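Local coordinates for protein flavocytochrome C3 fumarate reductase (PDB 1QO8) that catalyses the essentially one-way reduction of fumarate to succinate in vitro, using one FAD and four covalently bound c-type hemes per subunit, at residues 281-289 against 297-305. Residues are numbered along the deposited sequence; the frame is centred on the assembly and turned at random.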
loop_
_atom_site.group_PDB
_atom_site.type_symbol
_atom_site.label_atom_id
_atom_site.label_comp_id
_atom_site.label_asym_id
_atom_site.label_seq_id
_atom_site.Cartn_x
_atom_site.Cartn_y
_atom_site.Cartn_z
ATOM N N ASP A 281 -19.699 3.919 18.374
ATOM C CA ASP A 281 -18.515 4.562 18.957
ATOM C C ASP A 281 -17.228 3.955 18.421
ATOM O O ASP A 281 -16.269 3.793 19.169
ATOM C CB ASP A 281 -18.513 4.576 20.497
ATOM C CG ASP A 281 -17.566 5.592 21.099
ATOM O OD1 ASP A 281 -16.613 6.047 20.409
ATOM O OD2 ASP A 281 -17.700 6.023 22.264
ATOM N N HIS A 282 -17.112 3.616 17.142
ATOM C CA HIS A 282 -15.883 3.066 16.591
ATOM C C HIS A 282 -15.407 1.799 17.308
ATOM O O HIS A 282 -14.207 1.630 17.441
ATOM C CB HIS A 282 -14.741 4.091 16.640
ATOM C CG HIS A 282 -14.996 5.222 15.697
ATOM N ND1 HIS A 282 -15.139 6.518 16.156
ATOM C CD2 HIS A 282 -15.172 5.255 14.355
ATOM C CE1 HIS A 282 -15.369 7.315 15.133
ATOM N NE2 HIS A 282 -15.412 6.574 14.040
ATOM N N SER A 283 -16.304 0.949 17.761
ATOM C CA SER A 283 -15.959 -0.240 18.493
ATOM C C SER A 283 -16.261 -1.466 17.629
ATOM O O SER A 283 -17.336 -1.455 17.041
ATOM C CB SER A 283 -16.763 -0.418 19.789
ATOM O OG SER A 283 -16.046 0.222 20.825
ATOM N N VAL A 284 -15.303 -2.392 17.577
ATOM C CA VAL A 284 -15.612 -3.638 16.866
ATOM C C VAL A 284 -16.479 -4.443 17.828
ATOM O O VAL A 284 -16.052 -4.554 18.982
ATOM C CB VAL A 284 -14.367 -4.472 16.484
ATOM C CG1 VAL A 284 -14.776 -5.855 16.002
ATOM C CG2 VAL A 284 -13.575 -3.730 15.429
ATOM N N VAL A 285 -17.611 -4.897 17.327
ATOM C CA VAL A 285 -18.506 -5.667 18.192
ATOM C C VAL A 285 -18.915 -6.994 17.564
ATOM O O VAL A 285 -19.824 -7.586 18.153
ATOM C CB VAL A 285 -19.807 -4.903 18.522
ATOM C CG1 VAL A 285 -19.512 -3.699 19.423
ATOM C CG2 VAL A 285 -20.570 -4.468 17.277
ATOM N N GLY A 286 -18.237 -7.520 16.563
ATOM C CA GLY A 286 -18.524 -8.943 16.170
ATOM C C GLY A 286 -18.244 -8.942 14.654
ATOM O O GLY A 286 -17.471 -8.077 14.237
ATOM N N ALA A 287 -18.835 -9.855 13.888
ATOM C CA ALA A 287 -18.311 -10.014 12.527
ATOM C C ALA A 287 -19.342 -10.842 11.810
ATOM O O ALA A 287 -19.996 -11.615 12.515
ATOM C CB ALA A 287 -17.000 -10.846 12.678
ATOM N N VAL A 288 -19.529 -10.646 10.530
ATOM C CA VAL A 288 -20.385 -11.482 9.736
ATOM C C VAL A 288 -19.560 -12.620 9.150
ATOM O O VAL A 288 -18.479 -12.432 8.527
ATOM C CB VAL A 288 -20.990 -10.672 8.584
ATOM C CG1 VAL A 288 -21.994 -11.524 7.808
ATOM C CG2 VAL A 288 -21.695 -9.390 9.113
ATOM N N VAL A 289 -20.089 -13.801 9.399
ATOM C CA VAL A 289 -19.651 -15.091 8.962
ATOM C C VAL A 289 -20.540 -15.597 7.813
ATOM O O VAL A 289 -21.770 -15.558 7.835
ATOM C CB VAL A 289 -19.770 -16.148 10.076
ATOM C CG1 VAL A 289 -19.226 -17.502 9.584
ATOM C CG2 VAL A 289 -19.039 -15.717 11.308
ATOM N N TYR A 297 -24.428 -14.890 8.859
ATOM C CA TYR A 297 -24.963 -14.641 10.196
ATOM C C TYR A 297 -23.963 -13.814 10.988
ATOM O O TYR A 297 -22.777 -13.800 10.583
ATOM C CB TYR A 297 -25.254 -15.898 10.967
ATOM C CG TYR A 297 -24.112 -16.767 11.401
ATOM C CD1 TYR A 297 -23.530 -17.622 10.461
ATOM C CD2 TYR A 297 -23.627 -16.740 12.685
ATOM C CE1 TYR A 297 -22.460 -18.435 10.836
ATOM C CE2 TYR A 297 -22.566 -17.547 13.056
ATOM C CZ TYR A 297 -21.993 -18.395 12.111
ATOM O OH TYR A 297 -20.972 -19.215 12.476
ATOM N N MET A 298 -24.362 -13.241 12.094
ATOM C CA MET A 298 -23.486 -12.332 12.807
ATOM C C MET A 298 -23.256 -13.013 14.155
ATOM O O MET A 298 -24.203 -13.519 14.731
ATOM C CB MET A 298 -23.980 -10.909 13.056
ATOM C CG MET A 298 -23.267 -10.039 14.086
ATOM S SD MET A 298 -23.872 -8.302 14.092
ATOM C CE MET A 298 -23.035 -7.688 15.540
ATOM N N ILE A 299 -21.991 -12.952 14.567
ATOM C CA ILE A 299 -21.588 -13.316 15.897
ATOM C C ILE A 299 -21.247 -11.995 16.611
ATOM O O ILE A 299 -20.449 -11.289 16.040
ATOM C CB ILE A 299 -20.328 -14.215 15.905
ATOM C CG1 ILE A 299 -20.568 -15.538 15.180
ATOM C CG2 ILE A 299 -19.785 -14.455 17.291
ATOM C CD1 ILE A 299 -19.284 -16.334 14.910
ATOM N N GLY A 300 -21.809 -11.719 17.781
ATOM C CA GLY A 300 -21.397 -10.475 18.476
ATOM C C GLY A 300 -20.333 -10.925 19.464
ATOM O O GLY A 300 -20.332 -12.077 19.954
ATOM N N ALA A 301 -19.412 -10.035 19.760
ATOM C CA ALA A 301 -18.253 -10.463 20.540
ATOM C C ALA A 301 -17.668 -9.170 21.111
ATOM O O ALA A 301 -17.716 -8.186 20.369
ATOM C CB ALA A 301 -17.239 -11.120 19.575
ATOM N N LYS A 302 -17.193 -9.217 22.333
ATOM C CA LYS A 302 -16.480 -8.102 22.884
ATOM C C LYS A 302 -15.067 -8.018 22.298
ATOM O O LYS A 302 -14.581 -6.891 22.250
ATOM C CB LYS A 302 -16.385 -8.190 24.411
ATOM C CG LYS A 302 -17.748 -7.923 25.075
ATOM C CD LYS A 302 -17.607 -7.987 26.624
ATOM C CE LYS A 302 -18.584 -7.018 27.313
ATOM N NZ LYS A 302 -17.976 -6.313 28.493
ATOM N N SER A 303 -14.414 -9.166 21.967
ATOM C CA SER A 303 -13.132 -9.027 21.253
ATOM C C SER A 303 -13.054 -9.972 20.037
ATOM O O SER A 303 -13.591 -11.090 20.003
ATOM C CB SER A 303 -12.030 -9.344 22.204
ATOM O OG SER A 303 -11.804 -8.437 23.228
ATOM N N VAL A 304 -12.427 -9.528 18.985
ATOM C CA VAL A 304 -12.235 -10.178 17.701
ATOM C C VAL A 304 -10.715 -10.150 17.442
ATOM O O VAL A 304 -10.040 -9.141 17.604
ATOM C CB VAL A 304 -12.964 -9.476 16.568
ATOM C CG1 VAL A 304 -12.785 -10.293 15.271
ATOM C CG2 VAL A 304 -14.486 -9.363 16.787
ATOM N N VAL A 305 -10.116 -11.320 17.225
ATOM C CA VAL A 305 -8.669 -11.464 16.984
ATOM C C VAL A 305 -8.493 -11.919 15.528
ATOM O O VAL A 305 -9.021 -12.977 15.148
ATOM C CB VAL A 305 -8.081 -12.523 17.918
ATOM C CG1 VAL A 305 -6.586 -12.797 17.656
ATOM C CG2 VAL A 305 -8.296 -12.260 19.406
HETATM O O HOH W 1 -16.403 -4.694 21.604
#
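Backbone bonds pair A287 with I299 and V289 with Y297, joining antiparallel strands 284-289 and 297-301 of a beta hairpin. Each pair is bonded both ways: I299 N reaches A287 O at 3.2 Å, and V289 N meets Y297 O at 2.9 Å almost head-on. Past G286 the pattern changes: A301 N donates to V285 O (3.0 Å) from well above the carbonyl plane, where the chain nears its corner at K302. Beyond it, one water donates to both V284 O and K302 O. G286 CA lies just 3.0 Å from I299 O, and a CB here would clash with that oxygen and G300 CA; its backbone angles also call for glycine.

Among the side chains, V289 lies alongside Y297, its CB over one ring face, 4.0 Å from the centroid, a CH-pi contact. Y297 CG sits between its backbone N and carbonyl carbon (chi1 68°), which folds the ring over V289; its OH bonds R268 NH1. Without the ring and its hydroxyl, as with an alanine here, this side of V289 would probably be uncovered and R268 would lose its phenol partner. On the same sheet face V289 CG2 touches I299 CD1 at 3.7 Å. V288 and M298 share the reverse face, where V288 packs against helix 107-115. After the corner, V304 CG2 meets V284 CG1 at 3.6 Å, the two valines crossing near a right angle.

Hairpin and corner thus tie the antiparallel sheet to strand 303-306 of the parallel, Rossmann-type FAD-binding sheet, through main-chain bonds and aliphatic packing; no side-chain hydrogen bond crosses between the segments, and the hydroxyls of Y297, S283 and S303 bond elsewhere in the fold.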